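Local structure of phosphatidylinositol-specific phospholipase C1 (Streptomyces antibioticus, 3H4X) at residues S93-K98 and M111-D116; G106-M111 and D146-Q151; E304-V309 and L331-P336; A322-Y325 and S329-K332. The protein is a phospholipase C of the calcium-dependent phosphoinositide-specific family, folded as a TIM-type barrel of parallel strands surrounded by helices. All blocks are in the same frame, centred on the assembly; numbering follows the deposited sequence.

Contact 1: residues S93-K98 and M111-D116. With EOH (ethanol), chain F.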
# COMPACT_ATOMS: atom_id res chain seq x y z
N SER A 93 17.50 -13.55 -12.97
CA SER A 93 18.11 -14.88 -13.01
C SER A 93 18.32 -15.43 -11.60
O SER A 93 18.43 -16.64 -11.41
CB SER A 93 19.45 -14.86 -13.76
OG SER A 93 20.52 -14.50 -12.90
N GLU A 94 18.37 -14.52 -10.63
CA GLU A 94 18.66 -14.88 -9.24
C GLU A 94 17.41 -15.06 -8.38
O GLU A 94 17.51 -15.41 -7.21
CB GLU A 94 19.56 -13.84 -8.58
CG GLU A 94 20.96 -13.76 -9.16
CD GLU A 94 21.91 -12.93 -8.31
OE1 GLU A 94 21.44 -12.27 -7.36
OE2 GLU A 94 23.12 -12.95 -8.59
N LEU A 95 16.23 -14.80 -8.94
CA LEU A 95 15.02 -14.95 -8.15
C LEU A 95 14.81 -16.42 -7.78
O LEU A 95 15.00 -17.32 -8.60
CB LEU A 95 13.80 -14.39 -8.89
CG LEU A 95 13.77 -12.86 -8.99
CD1 LEU A 95 12.70 -12.41 -9.97
CD2 LEU A 95 13.57 -12.21 -7.63
N ARG A 96 14.45 -16.65 -6.52
CA ARG A 96 14.29 -18.00 -5.98
C ARG A 96 15.61 -18.75 -5.96
O ARG A 96 15.68 -19.91 -6.38
CB ARG A 96 13.24 -18.79 -6.77
CG ARG A 96 11.89 -18.10 -6.86
CD ARG A 96 10.88 -18.91 -7.67
NE ARG A 96 9.60 -18.22 -7.69
CZ ARG A 96 9.31 -17.22 -8.51
NH1 ARG A 96 10.18 -16.81 -9.41
NH2 ARG A 96 8.12 -16.63 -8.42
N THR A 97 16.67 -18.10 -5.49
CA THR A 97 17.98 -18.75 -5.38
C THR A 97 18.75 -18.43 -4.10
O THR A 97 19.65 -19.18 -3.73
CB THR A 97 18.91 -18.40 -6.56
OG1 THR A 97 19.33 -17.03 -6.46
CG2 THR A 97 18.22 -18.64 -7.90
N LYS A 98 18.42 -17.32 -3.45
CA LYS A 98 19.26 -16.82 -2.36
C LYS A 98 18.67 -17.05 -0.98
O LYS A 98 17.50 -17.40 -0.84
CB LYS A 98 19.54 -15.32 -2.56
CG LYS A 98 20.22 -15.00 -3.87
CD LYS A 98 20.47 -13.51 -4.02
CE LYS A 98 21.33 -12.98 -2.89
NZ LYS A 98 21.62 -11.53 -3.02
N MET A 111 11.92 -6.68 -6.12
CA MET A 111 10.91 -6.00 -6.94
C MET A 111 11.50 -5.51 -8.26
O MET A 111 10.89 -5.66 -9.32
CB MET A 111 10.30 -4.83 -6.18
CG MET A 111 9.41 -5.25 -5.02
SD MET A 111 8.83 -3.86 -4.03
CE MET A 111 7.86 -2.95 -5.22
N ARG A 112 12.67 -4.89 -8.20
CA ARG A 112 13.33 -4.39 -9.40
C ARG A 112 13.69 -5.53 -10.35
O ARG A 112 13.45 -5.44 -11.56
CB ARG A 112 14.58 -3.59 -9.03
CG ARG A 112 15.39 -3.09 -10.22
CD ARG A 112 14.55 -2.23 -11.14
NE ARG A 112 15.31 -1.71 -12.28
CZ ARG A 112 15.99 -0.57 -12.26
NH1 ARG A 112 16.02 0.18 -11.16
NH2 ARG A 112 16.65 -0.17 -13.34
N ALA A 113 14.25 -6.60 -9.80
CA ALA A 113 14.63 -7.76 -10.60
C ALA A 113 13.41 -8.35 -11.30
O ALA A 113 13.44 -8.63 -12.50
CB ALA A 113 15.30 -8.80 -9.72
N TRP A 114 12.34 -8.51 -10.54
CA TRP A 114 11.11 -9.07 -11.07
C TRP A 114 10.50 -8.14 -12.12
O TRP A 114 10.05 -8.58 -13.18
CB TRP A 114 10.13 -9.32 -9.92
CG TRP A 114 8.81 -9.86 -10.35
CD1 TRP A 114 8.47 -11.17 -10.49
CD2 TRP A 114 7.65 -9.10 -10.69
NE1 TRP A 114 7.17 -11.27 -10.91
CE2 TRP A 114 6.64 -10.02 -11.03
CE3 TRP A 114 7.37 -7.73 -10.73
CZ2 TRP A 114 5.37 -9.61 -11.42
CZ3 TRP A 114 6.10 -7.33 -11.12
CH2 TRP A 114 5.12 -8.27 -11.45
N HIS A 115 10.51 -6.84 -11.83
CA HIS A 115 10.01 -5.83 -12.75
C HIS A 115 10.71 -5.90 -14.10
O HIS A 115 10.06 -5.90 -15.15
CB HIS A 115 10.18 -4.44 -12.12
CG HIS A 115 10.05 -3.31 -13.10
ND1 HIS A 115 8.83 -2.77 -13.46
CD2 HIS A 115 10.99 -2.60 -13.76
CE1 HIS A 115 9.03 -1.79 -14.32
NE2 HIS A 115 10.33 -1.66 -14.52
N ASP A 116 12.03 -5.94 -14.08
CA ASP A 116 12.80 -5.99 -15.32
C ASP A 116 12.49 -7.25 -16.13
O ASP A 116 12.58 -7.24 -17.36
CB ASP A 116 14.29 -5.87 -15.04
CG ASP A 116 14.70 -4.48 -14.57
OD1 ASP A 116 13.94 -3.52 -14.82
OD2 ASP A 116 15.77 -4.36 -13.95
C1 EOH F . 17.26 2.93 -10.38
C2 EOH F . 17.48 4.35 -9.88
O EOH F . 16.85 2.90 -11.73
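In a beta-alpha-beta crossover of the barrel, the long loop ahead of helix 104-117 turns L95 onto the A113 and W114 edge of that helix. The contact is apolar and small. L95 CD1 rests over the helix backbone, 3.9 Å from W114 CA, and lies 4.0 Å from W114 CB, coming in at the edge of the indole near its plane. The other methyl, L95 CD2, takes the methyl of A113 at 4.4 Å. W114 holds its ring CG trans to the backbone N (chi1 179°), which turns the indole inward onto I124 and F189. Its NE1 donates to D53 OD1, and D53 OD2 takes NH2 of R96, so the carboxylate of D53, just after helix 48-52, bridges the loop and helix 104-117.

Further round the helix, R112 bends at chi2 and its NE forms a salt bridge with D116 OD2, one turn on, at 3.2 Å. R112 NH1 donates to the ethanol oxygen at 2.9 Å (153° at the hydrogen) and also to K152 O of the next helix. A loop packed against the flank of a crossover helix, beside helix 48-52, is consistent with the alpha/beta barrel built by the chain.

Contact 2: residues G106-M111 and D146-Q151; sequences GCLSDM and DALIRQ
The apolar meeting is carried by a single methyl: L108 CD1 reaches across from helix 104-117 to L148 and I149 of helix 142-153. L108 CD1 lies 3.7 Å from the branch carbon L148 CG, with the methyl L148 CD2 slightly farther off at 3.9 Å, and the two leucines run askew to each other. I149 CG1 adds a contact 4.1 Å from L108 CD1. L148 starts off beside the line between the helices, and its CG, trans to the backbone N (chi1 175°), brings the end of the chain back toward L108. The nearest backbones, at L108 and I149, have their CA atoms 7.3 Å apart.

These are consecutive helices of the TIM barrel: one leads into strand 124-130, the other leaves from it. Underneath, L108 and I149 both touch F191 of strand 189-195, so the helix pair closes over the barrel wall together.

The polar groups work outside this apolar seam. S109 OG is bonded to K152 NZ, a polar link between the two helices. D110 accepts from the backbone N atoms of E87 and A89, one to each carboxylate oxygen, which ties helix 104-117 to the loop preceding it.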
# COMPACT_ATOMS: atom_id res chain seq x y z
N GLY A 106 16.48 -5.16 0.36
CA GLY A 106 16.45 -6.46 -0.30
C GLY A 106 15.13 -6.73 -0.99
O GLY A 106 15.09 -7.26 -2.10
N CYS A 107 14.03 -6.36 -0.34
CA CYS A 107 12.71 -6.47 -0.94
C CYS A 107 12.63 -5.65 -2.23
O CYS A 107 12.16 -6.12 -3.26
CB CYS A 107 11.65 -6.00 0.05
SG CYS A 107 9.98 -6.05 -0.59
N LEU A 108 13.09 -4.40 -2.15
CA LEU A 108 13.08 -3.52 -3.30
C LEU A 108 13.94 -4.07 -4.44
O LEU A 108 13.58 -3.93 -5.61
CB LEU A 108 13.55 -2.12 -2.90
CG LEU A 108 12.62 -1.35 -1.97
CD1 LEU A 108 13.34 -0.14 -1.40
CD2 LEU A 108 11.34 -0.94 -2.69
N SER A 109 15.05 -4.70 -4.10
CA SER A 109 15.88 -5.35 -5.11
C SER A 109 15.11 -6.48 -5.80
O SER A 109 15.16 -6.62 -7.02
CB SER A 109 17.17 -5.88 -4.50
OG SER A 109 18.01 -4.82 -4.08
N ASP A 110 14.39 -7.29 -5.02
CA ASP A 110 13.58 -8.36 -5.61
C ASP A 110 12.55 -7.76 -6.56
O ASP A 110 12.33 -8.28 -7.66
CB ASP A 110 12.85 -9.17 -4.53
CG ASP A 110 13.77 -10.08 -3.74
OD1 ASP A 110 15.00 -10.04 -3.96
OD2 ASP A 110 13.26 -10.83 -2.89
N MET A 111 11.92 -6.68 -6.12
CA MET A 111 10.91 -6.00 -6.94
C MET A 111 11.50 -5.51 -8.26
O MET A 111 10.89 -5.66 -9.32
CB MET A 111 10.30 -4.83 -6.18
CG MET A 111 9.41 -5.25 -5.02
SD MET A 111 8.83 -3.86 -4.03
CE MET A 111 7.86 -2.95 -5.22
N ASP A 146 12.12 7.90 0.60
CA ASP A 146 11.99 8.25 -0.82
C ASP A 146 13.29 7.97 -1.58
O ASP A 146 13.27 7.43 -2.69
CB ASP A 146 11.66 9.73 -0.99
CG ASP A 146 10.22 10.08 -0.65
OD1 ASP A 146 9.36 9.18 -0.57
OD2 ASP A 146 9.97 11.29 -0.49
N ALA A 147 14.41 8.36 -1.00
CA ALA A 147 15.70 8.23 -1.67
C ALA A 147 16.03 6.77 -1.99
O ALA A 147 16.56 6.47 -3.06
CB ALA A 147 16.81 8.87 -0.85
N LEU A 148 15.72 5.88 -1.05
CA LEU A 148 15.97 4.46 -1.24
C LEU A 148 15.10 3.90 -2.36
O LEU A 148 15.58 3.15 -3.21
CB LEU A 148 15.72 3.70 0.06
CG LEU A 148 15.83 2.18 -0.04
CD1 LEU A 148 17.21 1.73 -0.51
CD2 LEU A 148 15.50 1.56 1.31
N ILE A 149 13.82 4.25 -2.35
CA ILE A 149 12.93 3.78 -3.40
C ILE A 149 13.34 4.32 -4.77
O ILE A 149 13.34 3.57 -5.75
CB ILE A 149 11.45 4.10 -3.06
CG1 ILE A 149 10.99 3.24 -1.89
CG2 ILE A 149 10.56 3.88 -4.28
CD1 ILE A 149 9.63 3.59 -1.35
N ARG A 150 13.72 5.59 -4.84
CA ARG A 150 14.22 6.15 -6.10
C ARG A 150 15.44 5.38 -6.59
O ARG A 150 15.55 5.06 -7.77
CB ARG A 150 14.59 7.64 -5.95
CG ARG A 150 13.41 8.58 -5.81
CD ARG A 150 13.77 10.04 -6.12
NE ARG A 150 14.96 10.49 -5.40
CZ ARG A 150 14.96 10.97 -4.16
NH1 ARG A 150 13.82 11.06 -3.48
NH2 ARG A 150 16.09 11.35 -3.60
N GLN A 151 16.36 5.08 -5.68
CA GLN A 151 17.58 4.37 -6.04
C GLN A 151 17.29 2.98 -6.59
O GLN A 151 17.88 2.55 -7.58
CB GLN A 151 18.51 4.28 -4.82
CG GLN A 151 19.88 3.68 -5.12
CD GLN A 151 19.95 2.20 -4.84
OE1 GLN A 151 19.43 1.70 -3.85
NE2 GLN A 151 20.64 1.47 -5.72

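Contact 3: residues E304-V309 and L331-P336; sequences EALARV and LKTVVP
T333 meets L306 and V309 where the chain passes from helix 328-331 into strand 334-336. Its CB points at helix 302-314, and the two branches then divide the work. OG1 sits beside the backbone N (chi1 -59°), 3.5 Å from L306 CD2; the two side chains pass at a slant. The same oxygen is bonded to V330 O three residues back, with a weak second bond to S329 O, so it stays tied to the backbone of helix 328-331 while a leucine methyl lies against it. CG2 takes the position trans to the backbone N and comes to 4.3 Å from V309 CG1, deeper in the interface.

Beyond T333 the strand sets V335 toward the same helix, where it touches R310 and A313, while its backbone bonds with T32 of strand 31-36. V309 also touches V34 of that strand, and helix 302-314 therefore packs against the barrel strand and the short antiparallel one beside it.

Across these two segments the attachment is by van der Waals contact. With its hydroxyl bonded to V330 O, T333 can set OG1 against the L306 methyl, the oxygen already having a partner, and give its own methyl CG2 to V309.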
# COMPACT_ATOMS: atom_id res chain seq x y z
N GLU A 304 -16.85 -18.35 -2.29
CA GLU A 304 -17.02 -17.46 -1.15
C GLU A 304 -16.19 -16.18 -1.32
O GLU A 304 -16.67 -15.07 -1.10
CB GLU A 304 -16.62 -18.16 0.15
CG GLU A 304 -17.64 -19.18 0.65
CD GLU A 304 -17.13 -19.96 1.84
OE1 GLU A 304 -15.90 -19.96 2.08
OE2 GLU A 304 -17.95 -20.59 2.54
N ALA A 305 -14.94 -16.35 -1.74
CA ALA A 305 -14.02 -15.23 -1.85
C ALA A 305 -14.43 -14.29 -2.98
O ALA A 305 -14.42 -13.07 -2.83
CB ALA A 305 -12.59 -15.73 -2.05
N LEU A 306 -14.81 -14.87 -4.12
CA LEU A 306 -15.24 -14.08 -5.25
C LEU A 306 -16.48 -13.26 -4.92
O LEU A 306 -16.59 -12.09 -5.28
CB LEU A 306 -15.49 -14.97 -6.47
CG LEU A 306 -14.24 -15.50 -7.17
CD1 LEU A 306 -14.62 -16.49 -8.26
CD2 LEU A 306 -13.42 -14.36 -7.75
N ALA A 307 -17.43 -13.89 -4.23
CA ALA A 307 -18.65 -13.20 -3.82
C ALA A 307 -18.31 -12.03 -2.91
O ALA A 307 -18.89 -10.95 -3.00
CB ALA A 307 -19.60 -14.16 -3.13
N ARG A 308 -17.35 -12.25 -2.02
CA ARG A 308 -16.93 -11.21 -1.08
C ARG A 308 -16.28 -10.04 -1.81
O ARG A 308 -16.56 -8.87 -1.51
CB ARG A 308 -16.00 -11.81 -0.02
CG ARG A 308 -15.55 -10.85 1.07
CD ARG A 308 -16.70 -10.11 1.74
NE ARG A 308 -17.81 -10.96 2.18
CZ ARG A 308 -17.80 -11.71 3.28
NH1 ARG A 308 -16.73 -11.75 4.07
NH2 ARG A 308 -18.87 -12.42 3.60
N VAL A 309 -15.42 -10.33 -2.79
CA VAL A 309 -14.81 -9.27 -3.58
C VAL A 309 -15.88 -8.46 -4.32
O VAL A 309 -15.83 -7.23 -4.35
CB VAL A 309 -13.79 -9.84 -4.58
CG1 VAL A 309 -13.30 -8.75 -5.52
CG2 VAL A 309 -12.62 -10.46 -3.83
N LEU A 331 -6.96 -13.79 -6.28
CA LEU A 331 -6.03 -12.67 -6.13
C LEU A 331 -5.90 -11.83 -7.39
O LEU A 331 -5.64 -10.63 -7.31
CB LEU A 331 -4.65 -13.15 -5.68
CG LEU A 331 -4.63 -13.85 -4.32
CD1 LEU A 331 -3.22 -14.26 -3.97
CD2 LEU A 331 -5.22 -12.96 -3.25
N LYS A 332 -6.08 -12.45 -8.55
CA LYS A 332 -5.93 -11.75 -9.83
C LYS A 332 -7.18 -11.00 -10.25
O LYS A 332 -7.18 -10.30 -11.26
CB LYS A 332 -5.55 -12.73 -10.94
CG LYS A 332 -4.22 -13.43 -10.75
CD LYS A 332 -3.98 -14.44 -11.86
CE LYS A 332 -2.66 -15.15 -11.66
NZ LYS A 332 -2.60 -15.81 -10.34
N THR A 333 -8.26 -11.15 -9.48
CA THR A 333 -9.55 -10.58 -9.84
C THR A 333 -9.51 -9.05 -9.90
O THR A 333 -9.05 -8.40 -8.96
CB THR A 333 -10.65 -11.02 -8.85
OG1 THR A 333 -10.75 -12.45 -8.86
CG2 THR A 333 -11.99 -10.41 -9.24
N VAL A 334 -10.00 -8.49 -11.00
CA VAL A 334 -10.19 -7.05 -11.12
C VAL A 334 -11.58 -6.83 -11.71
O VAL A 334 -11.87 -7.32 -12.80
CB VAL A 334 -9.13 -6.39 -12.02
CG1 VAL A 334 -9.36 -4.89 -12.08
CG2 VAL A 334 -7.72 -6.70 -11.52
N VAL A 335 -12.42 -6.10 -10.98
CA VAL A 335 -13.80 -5.86 -11.43
C VAL A 335 -14.14 -4.39 -11.32
O VAL A 335 -13.41 -3.62 -10.69
CB VAL A 335 -14.81 -6.69 -10.60
CG1 VAL A 335 -14.55 -8.18 -10.77
CG2 VAL A 335 -14.76 -6.30 -9.14
N PRO A 336 -15.25 -3.97 -11.94
CA PRO A 336 -15.62 -2.57 -11.84
C PRO A 336 -15.97 -2.17 -10.41
O PRO A 336 -16.60 -2.94 -9.68
CB PRO A 336 -16.85 -2.46 -12.75
CG PRO A 336 -16.71 -3.59 -13.70
CD PRO A 336 -16.10 -4.70 -12.90

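Contact 4: residues A322-Y325 and S329-K332. With EOH (ethanol), chain R.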
# COMPACT_ATOMS: atom_id res chain seq x y z
N ALA A 322 -7.03 -9.77 2.38
CA ALA A 322 -7.13 -10.85 3.34
C ALA A 322 -5.85 -11.68 3.20
O ALA A 322 -4.82 -11.15 2.76
CB ALA A 322 -8.38 -11.70 3.09
N ASP A 323 -5.91 -12.96 3.55
CA ASP A 323 -4.73 -13.83 3.48
C ASP A 323 -4.91 -14.95 2.47
O ASP A 323 -4.42 -16.07 2.69
CB ASP A 323 -4.45 -14.45 4.85
CG ASP A 323 -4.03 -13.43 5.89
OD1 ASP A 323 -3.79 -12.26 5.54
OD2 ASP A 323 -3.95 -13.81 7.08
N TRP A 324 -5.57 -14.67 1.36
CA TRP A 324 -5.99 -15.72 0.43
C TRP A 324 -4.90 -16.19 -0.54
O TRP A 324 -5.15 -16.37 -1.73
CB TRP A 324 -7.23 -15.28 -0.36
CG TRP A 324 -8.42 -14.97 0.51
CD1 TRP A 324 -8.73 -15.55 1.70
CD2 TRP A 324 -9.46 -14.03 0.23
NE1 TRP A 324 -9.90 -15.02 2.19
CE2 TRP A 324 -10.37 -14.09 1.30
CE3 TRP A 324 -9.71 -13.14 -0.82
CZ2 TRP A 324 -11.51 -13.28 1.36
CZ3 TRP A 324 -10.84 -12.35 -0.77
CH2 TRP A 324 -11.73 -12.43 0.31
N TYR A 325 -3.70 -16.41 -0.03
CA TYR A 325 -2.61 -16.89 -0.88
C TYR A 325 -2.90 -18.24 -1.57
O TYR A 325 -2.36 -18.50 -2.65
CB TYR A 325 -1.27 -16.90 -0.14
CG TYR A 325 -1.20 -17.87 1.02
CD1 TYR A 325 -0.79 -19.18 0.82
CD2 TYR A 325 -1.53 -17.47 2.31
CE1 TYR A 325 -0.72 -20.07 1.88
CE2 TYR A 325 -1.46 -18.36 3.37
CZ TYR A 325 -1.06 -19.66 3.14
OH TYR A 325 -0.99 -20.55 4.19
N SER A 329 -6.24 -17.40 -8.28
CA SER A 329 -7.28 -17.03 -9.23
C SER A 329 -8.10 -15.87 -8.69
O SER A 329 -8.46 -14.95 -9.43
CB SER A 329 -8.18 -18.23 -9.54
OG SER A 329 -9.04 -18.52 -8.44
N VAL A 330 -8.39 -15.91 -7.39
CA VAL A 330 -9.11 -14.83 -6.74
C VAL A 330 -8.23 -13.59 -6.62
O VAL A 330 -8.68 -12.47 -6.87
CB VAL A 330 -9.61 -15.25 -5.34
CG1 VAL A 330 -10.22 -14.06 -4.61
CG2 VAL A 330 -10.62 -16.39 -5.45
N LEU A 331 -6.96 -13.79 -6.28
CA LEU A 331 -6.03 -12.67 -6.13
C LEU A 331 -5.90 -11.83 -7.39
O LEU A 331 -5.64 -10.63 -7.31
CB LEU A 331 -4.65 -13.15 -5.68
CG LEU A 331 -4.63 -13.85 -4.32
CD1 LEU A 331 -3.22 -14.26 -3.97
CD2 LEU A 331 -5.22 -12.96 -3.25
N LYS A 332 -6.08 -12.45 -8.55
CA LYS A 332 -5.93 -11.75 -9.83
C LYS A 332 -7.18 -11.00 -10.25
O LYS A 332 -7.18 -10.30 -11.26
CB LYS A 332 -5.55 -12.73 -10.94
CG LYS A 332 -4.22 -13.43 -10.75
CD LYS A 332 -3.98 -14.44 -11.86
CE LYS A 332 -2.66 -15.15 -11.66
NZ LYS A 332 -2.60 -15.81 -10.34
C1 EOH R . -0.07 -21.71 -1.94
C2 EOH R . -1.30 -22.46 -1.44
O EOH R . -0.42 -20.52 -2.62
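Just past barrel strand 319-322 the backbone folds into an inverse gamma turn centred on W324, with a weak bond from Y325 N to D323 O at 2.8 Å. This loop, at the end of a TIM-barrel strand, is packed against the short helix 328-331 that follows it.

L331 is the main partner. It sets its fork against the W324 carbonyl, CD1 of L331 lying 3.6 Å from W324 O. The same L331 CD1 is 4.1 Å from Y325 CA. L331 CD2 reaches W324 CB at 4.2 Å. V330 deals with the indole instead. Its CG1, trans to the backbone N (chi1 174°), comes obliquely to the six-membered side of the ring, 3.9 Å from W324 CE3. One face of the indole is backed by A322 CB over its centre, and NE1 donates to D296 O; together these hold the ring in a fixed orientation, with A305 and V309 of helix 302-314 also touching it.

Y325 directs its CB away from the helix, and its ring reaches Y45. An ethanol lies alongside: its C1 is at the edge of the Y325 ring, in the ring plane, and the ethanol O donates to Y325 O at 2.8 Å.

In the fold
The four contacts form two clusters on the barrel's outer layer. Contacts 1 and 2 share M111 and helix 104-117, with centres 13 Å apart; L95 CD2 of the first packs 4.1 Å from D110 O of the second. Contacts 3 and 4 are closer, about 8 Å between centres, and share L331 and K332. A305 CB meets V330 CG1 at 3.9 Å and W324 CZ3 at 4.0 Å, making one apolar patch. Contacts 2 and 3 lie on opposite sides of the chain's centre, about 30 Å between centres. A tie to a ligand runs through a residue beside contact 2: H216, which D146 of segment 146-151 bonds, lines an acetyl pocket with P142 and E212.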